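Local coordinates for hypothetical membrane spanning protein (Vibrio fischeri, PDB 4RCK) that is of uncharacterised function but carries a BatA-type von Willebrand factor A domain, which binds magnesium at its metal-ion-dependent adhesion site, at residues V24-G29 with Q102-G107; G29-E34 with V44-A49; D64-V69 with F83-V88; R125-L130 with N152-Y157; D20-V25 with T114-E119. All blocks are in the same frame, centred on the assembly; numbering follows the deposited sequence.

In the fold
The five contacts illustrate how a von Willebrand A fold puts metal-binding polar side chains at one end, and apolar packing and backbone pairing in its body. Contacts 1 and 2 are partly buried, share G29 and each give one serine to the magnesium ion. Contacts 3, 4 and 5 are buried. Contacts 3 and 5 lay helices on the neighbouring strands 65-71 and 19-26, chiefly through hydrocarbon, and are linked by the R65-D20 salt bridge; contact 5 also uses the strand and helix of contact 1. Contact 4 is a backbone ladder in a separate half-sheet. Both halves pair with the second subunit, consistent with a domain-swapped dimer that rebuilds the continuous sheet.

Contact 1: V24-G29 with Q102-G107. With MG (magnesium ion), chain C.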
# COMPACT_ATOMS: atom_id res chain seq x y z
N VAL A 24 -18.01 -2.34 -2.94
CA VAL A 24 -18.85 -3.49 -3.26
C VAL A 24 -20.10 -3.04 -4.00
O VAL A 24 -20.93 -2.32 -3.44
CB VAL A 24 -19.24 -4.27 -1.99
CG1 VAL A 24 -20.00 -5.53 -2.36
CG2 VAL A 24 -18.00 -4.61 -1.18
N VAL A 25 -20.24 -3.47 -5.25
CA VAL A 25 -21.29 -2.94 -6.12
C VAL A 25 -22.25 -3.99 -6.66
O VAL A 25 -21.85 -5.05 -7.15
CB VAL A 25 -20.66 -2.17 -7.31
CG1 VAL A 25 -21.68 -1.93 -8.41
CG2 VAL A 25 -20.07 -0.85 -6.83
N ASP A 26 -23.54 -3.68 -6.56
CA ASP A 26 -24.63 -4.51 -7.05
C ASP A 26 -24.72 -4.49 -8.58
O ASP A 26 -24.86 -3.42 -9.17
CB ASP A 26 -25.96 -4.02 -6.45
CG ASP A 26 -27.09 -5.03 -6.59
OD1 ASP A 26 -27.14 -5.76 -7.60
OD2 ASP A 26 -27.94 -5.07 -5.67
N LEU A 27 -24.65 -5.66 -9.20
CA LEU A 27 -24.75 -5.75 -10.66
C LEU A 27 -25.98 -6.54 -11.11
O LEU A 27 -26.10 -6.90 -12.29
CB LEU A 27 -23.49 -6.39 -11.24
CG LEU A 27 -22.27 -5.50 -11.45
CD1 LEU A 27 -21.24 -6.19 -12.33
CD2 LEU A 27 -22.66 -4.15 -12.04
N SER A 28 -26.90 -6.80 -10.18
CA SER A 28 -28.10 -7.57 -10.48
C SER A 28 -28.92 -6.91 -11.57
O SER A 28 -28.85 -5.70 -11.76
CB SER A 28 -28.96 -7.76 -9.22
OG SER A 28 -29.64 -6.56 -8.88
N GLY A 29 -29.72 -7.72 -12.27
CA GLY A 29 -30.47 -7.25 -13.42
C GLY A 29 -31.39 -6.08 -13.15
O GLY A 29 -31.75 -5.35 -14.07
N GLN A 102 -30.34 -12.05 -11.76
CA GLN A 102 -31.31 -11.19 -11.10
C GLN A 102 -31.07 -11.07 -9.60
O GLN A 102 -31.31 -10.02 -9.00
CB GLN A 102 -32.72 -11.72 -11.34
CG GLN A 102 -33.13 -11.71 -12.80
CD GLN A 102 -33.04 -10.32 -13.40
OE1 GLN A 102 -33.50 -9.35 -12.81
NE2 GLN A 102 -32.43 -10.23 -14.58
N ARG A 103 -30.58 -12.15 -9.00
CA ARG A 103 -30.49 -12.26 -7.55
C ARG A 103 -29.26 -11.53 -7.00
O ARG A 103 -28.31 -11.30 -7.73
CB ARG A 103 -30.48 -13.74 -7.16
CG ARG A 103 -31.64 -14.53 -7.75
CD ARG A 103 -31.71 -15.95 -7.20
NE ARG A 103 -32.53 -16.04 -5.99
CZ ARG A 103 -33.78 -16.48 -5.97
NH1 ARG A 103 -34.37 -16.87 -7.10
NH2 ARG A 103 -34.46 -16.52 -4.83
N THR A 104 -29.29 -11.17 -5.71
CA THR A 104 -28.15 -10.49 -5.09
C THR A 104 -27.56 -11.23 -3.89
O THR A 104 -28.28 -11.71 -3.01
CB THR A 104 -28.50 -9.06 -4.60
OG1 THR A 104 -29.60 -9.10 -3.69
CG2 THR A 104 -28.83 -8.16 -5.77
N ALA A 105 -26.24 -11.31 -3.87
CA ALA A 105 -25.49 -11.85 -2.74
C ALA A 105 -24.81 -10.74 -1.96
O ALA A 105 -23.70 -10.33 -2.29
CB ALA A 105 -24.47 -12.87 -3.23
N ILE A 106 -25.48 -10.24 -0.93
CA ILE A 106 -24.93 -9.15 -0.14
C ILE A 106 -23.91 -9.69 0.86
O ILE A 106 -22.85 -9.10 1.06
CB ILE A 106 -26.02 -8.37 0.60
CG1 ILE A 106 -27.07 -7.87 -0.39
CG2 ILE A 106 -25.42 -7.20 1.36
CD1 ILE A 106 -28.13 -6.98 0.23
N GLY A 107 -24.23 -10.82 1.48
CA GLY A 107 -23.32 -11.47 2.41
C GLY A 107 -22.03 -11.88 1.73
O GLY A 107 -20.94 -11.58 2.22
MG MG C . -31.80 -6.85 -7.55
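A chi1 of -164° turns the D26 carboxylate away from its own backbone N and up against T104; there, with OG1 between the backbone N and the carbonyl carbon (chi1 57°), CG2 is anti to the carbonyl carbon and faces D26. The two side chains cross at about a right angle, with T104 CG2 3.2 Å from D26 OD2 and 3.5 Å from D26 OD1. OD1 is also gripped from its own segment: S28 N donates to D26 OD1 at 2.8 Å, closing an Asx turn, and S28 OG donates to the same oxygen at 2.9 Å, on the syn side and somewhat out of the carboxylate plane. Two bonds on one oxygen would orient the S28 hydroxyl; S28 OG binds the magnesium ion together with S30 OG. S28 CB meanwhile rests on the loop across from it, 3.3 Å from Q102 O and 3.5 Å from T104 CG2. Further out, the bent Q102 side chain folds its amide back over G29, bringing OE1 to 3.7 Å from G29 CA. The remaining carboxylate oxygen, D26 OD2, accepts from S131 OG of the second subunit, and T104 N donates to T136 OG1 of that subunit. The D-x-S-x-S sequence at the end of strand 19-26, faced by a threonine loop just before helix 106-118, is the hallmark of the metal-ion-dependent adhesion site of von Willebrand A domains.

Contact 2: G29-E34 with V44-A49; sequences GSMAEE and VDRLTA. With MG (magnesium ion), chain C.
S30 and R46 meet at the rim of the metal-ion-dependent adhesion site, where a 3-10 turn carrying the last serine of the D-x-S-x-S motif abuts the start of helix 46-60. S30 OG binds the magnesium ion at 2.2 Å and is hydrogen-bonded to D132 of the second subunit. The extended R46 side chain runs toward the turn, and R46 NH2 lies 3.1 Å from S30 O. E33 CB sits over the centre of one guanidinium face, 4.1 Å above the plane, and the charge of R46 is paired with D35. The turn and the residue after it also serve the first residues of the helix: E33 O accepts from R46 N at 3.0 Å, and M31 O accepts from L47 N in a longer bond of 3.3 Å. D45 supplies the N-cap. Its chi1 of 58° places OD1 where T48 N, at 3.0 Å from D45 OD1, and the T48 hydroxyl both donate to it from the same face of the carboxylate. The selenomethionine side chain of M31 is bent at chi2 and chi3 and crosses R46 at about a right angle, its CE 3.7 Å from R46 CB. Around this junction, L47 packs on L27 beyond the end of strand 19-26, R46 and A49 lean on M36 of strand 36-37, and A49 touches L208 in helix 205-218 of the second subunit.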
# COMPACT_ATOMS: atom_id res chain seq x y z
N GLY A 29 -29.72 -7.72 -12.27
CA GLY A 29 -30.47 -7.25 -13.42
C GLY A 29 -31.39 -6.08 -13.15
O GLY A 29 -31.75 -5.35 -14.07
N SER A 30 -31.77 -5.89 -11.88
CA SER A 30 -32.63 -4.78 -11.48
C SER A 30 -31.92 -3.43 -11.59
O SER A 30 -32.56 -2.37 -11.54
CB SER A 30 -33.16 -4.99 -10.06
OG SER A 30 -32.14 -5.45 -9.18
N MSE A 31 -30.60 -3.47 -11.74
CA MSE A 31 -29.79 -2.27 -11.88
C MSE A 31 -29.95 -1.62 -13.25
O MSE A 31 -29.44 -0.52 -13.49
CB MSE A 31 -28.31 -2.58 -11.64
CG MSE A 31 -27.95 -2.91 -10.21
SE MSE A 31 -27.99 -1.36 -9.04
CE MSE A 31 -26.65 -0.27 -9.94
N ALA A 32 -30.65 -2.29 -14.16
CA ALA A 32 -30.85 -1.77 -15.50
C ALA A 32 -32.05 -0.83 -15.55
O ALA A 32 -32.30 -0.17 -16.56
CB ALA A 32 -31.03 -2.91 -16.50
N GLU A 33 -32.79 -0.77 -14.44
CA GLU A 33 -33.91 0.14 -14.31
C GLU A 33 -33.45 1.59 -14.34
O GLU A 33 -32.44 1.94 -13.74
CB GLU A 33 -34.68 -0.14 -13.02
CG GLU A 33 -35.92 0.71 -12.83
CD GLU A 33 -37.14 0.13 -13.52
OE1 GLU A 33 -37.07 -1.02 -14.00
OE2 GLU A 33 -38.18 0.83 -13.57
N GLU A 34 -34.21 2.43 -15.04
CA GLU A 34 -33.95 3.86 -15.10
C GLU A 34 -34.91 4.64 -14.22
O GLU A 34 -35.96 5.08 -14.69
CB GLU A 34 -34.06 4.38 -16.53
CG GLU A 34 -33.56 3.44 -17.61
CD GLU A 34 -33.70 4.06 -18.99
OE1 GLU A 34 -34.55 4.97 -19.15
OE2 GLU A 34 -32.95 3.66 -19.90
N VAL A 44 -31.90 8.07 -16.51
CA VAL A 44 -30.83 7.15 -16.86
C VAL A 44 -30.82 5.96 -15.89
O VAL A 44 -31.29 6.08 -14.76
CB VAL A 44 -29.46 7.86 -16.85
CG1 VAL A 44 -28.99 8.12 -15.42
CG2 VAL A 44 -28.43 7.07 -17.63
N ASP A 45 -30.31 4.82 -16.34
CA ASP A 45 -30.35 3.60 -15.53
C ASP A 45 -29.39 3.67 -14.33
O ASP A 45 -28.48 4.49 -14.29
CB ASP A 45 -30.03 2.37 -16.39
CG ASP A 45 -28.68 2.47 -17.07
OD1 ASP A 45 -27.66 2.16 -16.42
OD2 ASP A 45 -28.64 2.85 -18.26
N ARG A 46 -29.62 2.79 -13.36
CA ARG A 46 -28.92 2.83 -12.08
C ARG A 46 -27.42 2.61 -12.21
O ARG A 46 -26.64 3.32 -11.58
CB ARG A 46 -29.52 1.79 -11.13
CG ARG A 46 -30.94 2.11 -10.68
CD ARG A 46 -31.59 0.93 -9.97
NE ARG A 46 -32.93 1.25 -9.48
CZ ARG A 46 -33.78 0.35 -8.99
NH1 ARG A 46 -34.97 0.73 -8.57
NH2 ARG A 46 -33.43 -0.93 -8.93
N LEU A 47 -27.02 1.63 -13.02
CA LEU A 47 -25.60 1.32 -13.18
C LEU A 47 -24.84 2.48 -13.79
O LEU A 47 -23.69 2.74 -13.43
CB LEU A 47 -25.41 0.06 -14.03
CG LEU A 47 -23.96 -0.34 -14.28
CD1 LEU A 47 -23.24 -0.59 -12.96
CD2 LEU A 47 -23.87 -1.57 -15.18
N THR A 48 -25.48 3.19 -14.72
CA THR A 48 -24.86 4.34 -15.36
C THR A 48 -24.59 5.45 -14.35
O THR A 48 -23.50 6.02 -14.32
CB THR A 48 -25.73 4.90 -16.49
OG1 THR A 48 -26.03 3.87 -17.43
CG2 THR A 48 -25.01 6.03 -17.21
N ALA A 49 -25.59 5.74 -13.52
CA ALA A 49 -25.45 6.76 -12.48
C ALA A 49 -24.35 6.37 -11.50
O ALA A 49 -23.55 7.21 -11.08
CB ALA A 49 -26.76 6.95 -11.75
MG MG C . -31.80 -6.85 -7.55

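Contact 3: D64-V69 with F83-V88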
# COMPACT_ATOMS: atom_id res chain seq x y z
N ASP A 64 -4.79 6.46 -0.78
CA ASP A 64 -5.47 5.27 -0.27
C ASP A 64 -5.50 4.15 -1.31
O ASP A 64 -5.44 4.40 -2.51
CB ASP A 64 -6.90 5.61 0.16
CG ASP A 64 -6.96 6.87 1.00
OD1 ASP A 64 -6.35 6.89 2.09
OD2 ASP A 64 -7.64 7.83 0.59
N ARG A 65 -5.59 2.91 -0.83
CA ARG A 65 -5.78 1.76 -1.71
C ARG A 65 -7.26 1.47 -1.91
O ARG A 65 -8.05 1.56 -0.97
CB ARG A 65 -5.08 0.52 -1.17
CG ARG A 65 -3.62 0.41 -1.56
CD ARG A 65 -3.05 -0.94 -1.17
NE ARG A 65 -3.21 -1.21 0.25
CZ ARG A 65 -2.97 -2.39 0.82
NH1 ARG A 65 -2.55 -3.41 0.08
NH2 ARG A 65 -3.15 -2.55 2.12
N LEU A 66 -7.63 1.12 -3.13
CA LEU A 66 -9.02 0.85 -3.46
C LEU A 66 -9.16 -0.47 -4.22
O LEU A 66 -8.31 -0.83 -5.04
CB LEU A 66 -9.61 2.00 -4.28
CG LEU A 66 -9.90 3.28 -3.50
CD1 LEU A 66 -10.02 4.48 -4.44
CD2 LEU A 66 -11.16 3.12 -2.68
N GLY A 67 -10.24 -1.20 -3.93
CA GLY A 67 -10.52 -2.46 -4.59
C GLY A 67 -11.99 -2.56 -4.97
O GLY A 67 -12.82 -1.83 -4.44
N LEU A 68 -12.31 -3.47 -5.88
CA LEU A 68 -13.67 -3.56 -6.41
C LEU A 68 -14.26 -4.97 -6.33
O LEU A 68 -13.72 -5.92 -6.89
CB LEU A 68 -13.69 -3.08 -7.86
CG LEU A 68 -15.03 -3.11 -8.61
CD1 LEU A 68 -16.12 -2.41 -7.81
CD2 LEU A 68 -14.87 -2.47 -9.98
N VAL A 69 -15.39 -5.08 -5.63
CA VAL A 69 -16.15 -6.32 -5.58
C VAL A 69 -17.51 -6.12 -6.24
O VAL A 69 -18.23 -5.18 -5.93
CB VAL A 69 -16.36 -6.81 -4.13
CG1 VAL A 69 -17.11 -8.14 -4.11
CG2 VAL A 69 -15.03 -6.95 -3.41
N PHE A 83 -2.97 1.34 -5.73
CA PHE A 83 -2.75 2.77 -5.65
C PHE A 83 -3.08 3.43 -6.97
O PHE A 83 -3.17 4.65 -7.08
CB PHE A 83 -1.31 3.08 -5.25
CG PHE A 83 -1.12 3.27 -3.79
CD1 PHE A 83 -1.05 4.54 -3.25
CD2 PHE A 83 -1.03 2.18 -2.94
CE1 PHE A 83 -0.88 4.73 -1.90
CE2 PHE A 83 -0.85 2.36 -1.59
CZ PHE A 83 -0.79 3.64 -1.07
N ASP A 84 -3.26 2.60 -7.99
CA ASP A 84 -3.71 3.10 -9.27
C ASP A 84 -5.23 3.10 -9.32
O ASP A 84 -5.85 2.06 -9.54
CB ASP A 84 -3.14 2.28 -10.42
CG ASP A 84 -3.43 2.91 -11.76
OD1 ASP A 84 -3.83 4.10 -11.76
OD2 ASP A 84 -3.25 2.25 -12.80
N ARG A 85 -5.82 4.26 -9.09
CA ARG A 85 -7.26 4.40 -9.10
C ARG A 85 -7.84 4.24 -10.50
O ARG A 85 -8.95 3.71 -10.67
CB ARG A 85 -7.65 5.75 -8.53
CG ARG A 85 -7.56 5.82 -7.02
CD ARG A 85 -6.41 6.70 -6.63
NE ARG A 85 -6.43 7.91 -7.43
CZ ARG A 85 -6.16 9.12 -6.96
NH1 ARG A 85 -5.82 9.28 -5.69
NH2 ARG A 85 -6.21 10.17 -7.77
N ASN A 86 -7.09 4.71 -11.49
CA ASN A 86 -7.47 4.60 -12.90
C ASN A 86 -7.94 3.21 -13.31
O ASN A 86 -8.92 3.08 -14.04
CB ASN A 86 -6.28 5.01 -13.78
CG ASN A 86 -5.74 6.38 -13.42
OD1 ASN A 86 -6.49 7.27 -13.01
ND2 ASN A 86 -4.43 6.55 -13.57
N THR A 87 -7.25 2.17 -12.83
CA THR A 87 -7.61 0.80 -13.20
C THR A 87 -8.93 0.38 -12.55
O THR A 87 -9.68 -0.39 -13.12
CB THR A 87 -6.49 -0.21 -12.82
OG1 THR A 87 -6.71 -1.45 -13.48
CG2 THR A 87 -6.43 -0.44 -11.31
N VAL A 88 -9.22 0.92 -11.36
CA VAL A 88 -10.46 0.59 -10.68
C VAL A 88 -11.61 1.33 -11.35
O VAL A 88 -12.74 0.83 -11.40
CB VAL A 88 -10.42 0.96 -9.18
CG1 VAL A 88 -11.57 0.28 -8.44
CG2 VAL A 88 -9.09 0.56 -8.57
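V88, F83 and L66 bury the largest areas where the loop and first turn of helix 85-93 pack against strand 65-71. V88 points at the strand and straddles two of its residues: with CG1 anti to the backbone N (chi1 -165°) and CG2 anti to the carbonyl carbon, CG1 is 4.0 Å from L68 CB and CG2 3.9 Å from L66 O. L66 also points across, with CD1 3.8 Å from R85 CG. At the start of the strand R65 CG meets the F83 ring obliquely, 3.4 Å from F83 CE2, the guanidinium and ring planes lying 23° apart, while D64 O lies over one ring face. The R65 guanidinium continues to a salt bridge with D20 on the adjacent strand. F83 also meets F83 of the second subunit, so the ring belongs to the dimer interface as well. The segments meet mostly through aliphatic and aromatic groups, with backbone carbonyls of L66 and D64 meeting carbon; such packing depends on fit more than on directed bonds.

Contact 4: R125-L130 with N152-Y157; sequences RTIILL and NHAKIY
R125, I127 and L129 alternate with K155 and Y157 in a parallel backbone ladder. R125 O accepts from K155 N, and I127 N donates to K155 O at 2.9 Å. I127 O takes Y157 N at 2.7 Å, and L129 N in turn gives to Y157 O. CA-H...O contacts, such as that of T126 CA with K155 O, run between these bonds.

One side chain joins the polar network directly. R125, extended from CG to NE, reaches back to the turn before strand 154-161, where NH1 donates to N152 O at 2.9 Å with the acceptor near the guanidinium plane. That turn is a Schellman motif ending helix 142-151, with H153 at its positive-phi position; the helix forms the crossover of the beta-alpha-beta unit that joins the two strands, as in the Rossmann-like sheet of von Willebrand A domains.

Apolar contacts complete the pairing. On the sheet face of A154 and I156, I127 CB lies 3.7 Å from I156 CB and the I127 CD1 methyl reaches A154 CB. L129 CB meets I156 CD1 at 3.5 Å. On the face of T126 and Y157, with OG1 of T126 beside the backbone N (chi1 -57°), CG2 is anti to that N and lies at the edge of the Y157 ring, 3.8 Å from CE2, leaving the T126 hydroxyl to pair with E219, which also binds Y157 OH.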
# COMPACT_ATOMS: atom_id res chain seq x y z
N ARG A 125 8.35 -9.05 4.75
CA ARG A 125 9.25 -8.06 5.31
C ARG A 125 10.67 -8.21 4.79
O ARG A 125 11.22 -9.30 4.76
CB ARG A 125 9.24 -8.15 6.84
CG ARG A 125 7.87 -7.88 7.44
CD ARG A 125 7.79 -8.34 8.88
NE ARG A 125 6.58 -7.84 9.54
CZ ARG A 125 6.21 -8.19 10.77
NH1 ARG A 125 6.93 -9.05 11.47
NH2 ARG A 125 5.10 -7.68 11.29
N THR A 126 11.26 -7.09 4.37
CA THR A 126 12.59 -7.10 3.78
C THR A 126 13.44 -5.93 4.28
O THR A 126 13.02 -4.78 4.21
CB THR A 126 12.53 -7.06 2.24
OG1 THR A 126 11.74 -8.15 1.76
CG2 THR A 126 13.93 -7.14 1.65
N ILE A 127 14.63 -6.24 4.78
CA ILE A 127 15.56 -5.20 5.21
C ILE A 127 16.75 -5.13 4.25
O ILE A 127 17.31 -6.15 3.87
CB ILE A 127 16.08 -5.45 6.64
CG1 ILE A 127 14.92 -5.68 7.60
CG2 ILE A 127 16.94 -4.28 7.11
CD1 ILE A 127 15.36 -5.98 9.02
N ILE A 128 17.13 -3.92 3.86
CA ILE A 128 18.34 -3.73 3.07
C ILE A 128 19.34 -2.88 3.84
O ILE A 128 19.16 -1.67 4.00
CB ILE A 128 18.04 -3.07 1.71
CG1 ILE A 128 16.96 -3.85 0.97
CG2 ILE A 128 19.31 -2.99 0.87
CD1 ILE A 128 16.58 -3.26 -0.36
N LEU A 129 20.40 -3.52 4.31
CA LEU A 129 21.44 -2.85 5.07
C LEU A 129 22.73 -2.75 4.27
O LEU A 129 23.18 -3.73 3.68
CB LEU A 129 21.71 -3.58 6.39
CG LEU A 129 23.08 -3.42 7.04
CD1 LEU A 129 23.14 -2.17 7.89
CD2 LEU A 129 23.43 -4.66 7.86
N LEU A 130 23.32 -1.56 4.25
CA LEU A 130 24.65 -1.39 3.68
C LEU A 130 25.56 -0.68 4.68
O LEU A 130 25.10 0.16 5.46
CB LEU A 130 24.60 -0.62 2.36
CG LEU A 130 24.64 0.90 2.41
CD1 LEU A 130 25.45 1.42 1.25
CD2 LEU A 130 23.23 1.47 2.37
N ASN A 152 10.97 -12.38 13.33
CA ASN A 152 9.90 -11.52 12.83
C ASN A 152 9.70 -11.65 11.32
O ASN A 152 9.07 -10.79 10.70
CB ASN A 152 10.19 -10.06 13.18
CG ASN A 152 9.84 -9.73 14.62
OD1 ASN A 152 8.75 -9.26 14.91
ND2 ASN A 152 10.78 -9.98 15.53
N HIS A 153 10.24 -12.72 10.75
CA HIS A 153 10.05 -13.05 9.33
C HIS A 153 10.61 -12.01 8.37
O HIS A 153 10.06 -11.80 7.29
CB HIS A 153 8.57 -13.27 9.04
CG HIS A 153 7.89 -14.20 10.00
ND1 HIS A 153 8.28 -15.51 10.16
CD2 HIS A 153 6.86 -14.00 10.86
CE1 HIS A 153 7.52 -16.08 11.07
NE2 HIS A 153 6.65 -15.19 11.51
N ALA A 154 11.70 -11.36 8.76
CA ALA A 154 12.33 -10.37 7.90
C ALA A 154 13.55 -10.95 7.19
O ALA A 154 14.45 -11.48 7.83
CB ALA A 154 12.71 -9.13 8.69
N LYS A 155 13.55 -10.84 5.86
CA LYS A 155 14.71 -11.24 5.07
C LYS A 155 15.60 -10.02 4.86
O LYS A 155 15.20 -9.07 4.18
CB LYS A 155 14.26 -11.83 3.73
CG LYS A 155 15.38 -12.40 2.87
CD LYS A 155 14.89 -12.83 1.50
CE LYS A 155 14.05 -14.10 1.56
NZ LYS A 155 13.54 -14.49 0.22
N ILE A 156 16.79 -10.03 5.45
CA ILE A 156 17.68 -8.87 5.34
C ILE A 156 18.84 -9.13 4.38
O ILE A 156 19.62 -10.08 4.54
CB ILE A 156 18.21 -8.43 6.74
CG1 ILE A 156 19.67 -7.95 6.67
CG2 ILE A 156 18.07 -9.52 7.76
CD1 ILE A 156 19.81 -6.50 6.33
N TYR A 157 18.92 -8.28 3.36
CA TYR A 157 20.03 -8.27 2.42
C TYR A 157 21.11 -7.31 2.90
O TYR A 157 20.82 -6.20 3.32
CB TYR A 157 19.55 -7.86 1.02
CG TYR A 157 18.57 -8.81 0.38
CD1 TYR A 157 19.02 -9.96 -0.26
CD2 TYR A 157 17.21 -8.56 0.40
CE1 TYR A 157 18.13 -10.84 -0.86
CE2 TYR A 157 16.31 -9.43 -0.20
CZ TYR A 157 16.78 -10.56 -0.82
OH TYR A 157 15.89 -11.43 -1.42

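Contact 5: D20-V25 with T114-E119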
# COMPACT_ATOMS: atom_id res chain seq x y z
N ASP A 20 -7.42 1.70 3.47
CA ASP A 20 -7.81 0.61 2.59
C ASP A 20 -9.33 0.58 2.46
O ASP A 20 -10.03 0.35 3.45
CB ASP A 20 -7.31 -0.74 3.11
CG ASP A 20 -5.85 -0.98 2.80
OD1 ASP A 20 -5.31 -0.26 1.93
OD2 ASP A 20 -5.25 -1.89 3.40
N MSE A 21 -9.84 0.81 1.26
CA MSE A 21 -11.28 0.88 1.07
C MSE A 21 -11.76 -0.06 -0.03
O MSE A 21 -11.30 0.02 -1.17
CB MSE A 21 -11.70 2.32 0.77
CG MSE A 21 -10.60 3.34 0.98
SE MSE A 21 -11.28 5.03 1.66
CE MSE A 21 -12.84 5.19 0.49
N MSE A 22 -12.68 -0.94 0.32
CA MSE A 22 -13.22 -1.91 -0.63
C MSE A 22 -14.60 -1.49 -1.11
O MSE A 22 -15.53 -1.35 -0.31
CB MSE A 22 -13.29 -3.30 -0.00
CG MSE A 22 -13.22 -4.44 -1.01
SE MSE A 22 -11.43 -4.61 -1.74
CE MSE A 22 -10.44 -4.44 -0.07
N LEU A 23 -14.74 -1.30 -2.42
CA LEU A 23 -16.02 -0.96 -3.01
C LEU A 23 -16.77 -2.22 -3.42
O LEU A 23 -16.25 -3.07 -4.13
CB LEU A 23 -15.83 -0.04 -4.22
CG LEU A 23 -15.10 1.28 -3.96
CD1 LEU A 23 -14.98 2.09 -5.25
CD2 LEU A 23 -15.80 2.09 -2.88
N VAL A 24 -18.01 -2.34 -2.94
CA VAL A 24 -18.85 -3.49 -3.26
C VAL A 24 -20.10 -3.04 -4.00
O VAL A 24 -20.93 -2.32 -3.44
CB VAL A 24 -19.24 -4.27 -1.99
CG1 VAL A 24 -20.00 -5.53 -2.36
CG2 VAL A 24 -18.00 -4.61 -1.18
N VAL A 25 -20.24 -3.47 -5.25
CA VAL A 25 -21.29 -2.94 -6.12
C VAL A 25 -22.25 -3.99 -6.66
O VAL A 25 -21.85 -5.05 -7.15
CB VAL A 25 -20.66 -2.17 -7.31
CG1 VAL A 25 -21.68 -1.93 -8.41
CG2 VAL A 25 -20.07 -0.85 -6.83
N THR A 114 -14.30 -8.41 2.80
CA THR A 114 -13.63 -8.66 4.06
C THR A 114 -12.35 -9.45 3.83
O THR A 114 -11.28 -9.06 4.29
CB THR A 114 -14.53 -9.42 5.05
OG1 THR A 114 -15.52 -8.54 5.59
CG2 THR A 114 -13.71 -10.01 6.19
N LYS A 115 -12.48 -10.56 3.11
CA LYS A 115 -11.36 -11.42 2.77
C LYS A 115 -10.20 -10.65 2.17
O LYS A 115 -9.04 -10.95 2.43
CB LYS A 115 -11.79 -12.51 1.79
CG LYS A 115 -10.66 -13.39 1.30
CD LYS A 115 -10.12 -14.26 2.42
CE LYS A 115 -8.98 -15.15 1.95
NZ LYS A 115 -7.70 -14.40 1.82
N THR A 116 -10.53 -9.64 1.37
CA THR A 116 -9.54 -8.88 0.63
C THR A 116 -8.68 -8.02 1.56
O THR A 116 -7.62 -7.53 1.18
CB THR A 116 -10.18 -8.00 -0.44
OG1 THR A 116 -11.20 -8.75 -1.12
CG2 THR A 116 -9.15 -7.56 -1.45
N PHE A 117 -9.15 -7.83 2.78
CA PHE A 117 -8.38 -7.09 3.77
C PHE A 117 -7.35 -8.00 4.43
O PHE A 117 -6.37 -7.53 4.99
CB PHE A 117 -9.30 -6.47 4.82
CG PHE A 117 -10.09 -5.29 4.32
CD1 PHE A 117 -9.48 -4.26 3.63
CD2 PHE A 117 -11.46 -5.22 4.54
CE1 PHE A 117 -10.21 -3.18 3.18
CE2 PHE A 117 -12.19 -4.15 4.08
CZ PHE A 117 -11.57 -3.12 3.40
N ILE A 118 -7.58 -9.31 4.35
CA ILE A 118 -6.75 -10.28 5.05
C ILE A 118 -5.55 -10.70 4.18
O ILE A 118 -4.58 -11.27 4.68
CB ILE A 118 -7.60 -11.50 5.50
CG1 ILE A 118 -8.63 -11.04 6.53
CG2 ILE A 118 -6.76 -12.60 6.13
CD1 ILE A 118 -10.06 -11.32 6.15
N GLU A 119 -5.58 -10.40 2.89
CA GLU A 119 -4.37 -10.58 2.08
C GLU A 119 -3.44 -9.40 2.26
O GLU A 119 -2.23 -9.51 2.03
CB GLU A 119 -4.70 -10.76 0.60
CG GLU A 119 -5.46 -12.03 0.28
CD GLU A 119 -6.93 -11.77 0.25
OE1 GLU A 119 -7.28 -10.60 0.44
OE2 GLU A 119 -7.73 -12.71 0.05
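M22, T116 and F117 form a buried helix-on-sheet contact, with the last turn of helix 106-118 running roughly antiparallel to strand 19-26. The segment axes approach to 9.1 Å, and their directions differ by 150°. M22, a selenomethionine, provides most of the strand's side of the contact. Its CB points toward the helix; CG is anti to the backbone N (chi1 -154°), and bends at chi2 and chi3 bring CE over the F117 ring. There CE sits 4.0 Å from the ring centroid, over the face, in a CH-pi contact. The same end of the chain also touches T116, with M22 CE 3.6 Å from T116 CB and M22 SE 3.7 Å from T116 CG2. F117 approaches M22 from the opposite direction and also reaches the strand backbone, its CE1 3.5 Å from D20 O. The carboxylate of D20 is engaged by R65 on the next strand, while T116 OG1 bonds to L112 O within its helix. F117 also packs on I127 of the second subunit. Strand 19-26, an edge strand in its own chain, becomes internal by pairing in parallel with that subunit, consistent with the alpha-beta-alpha sandwich of von Willebrand A domains being completed between chains.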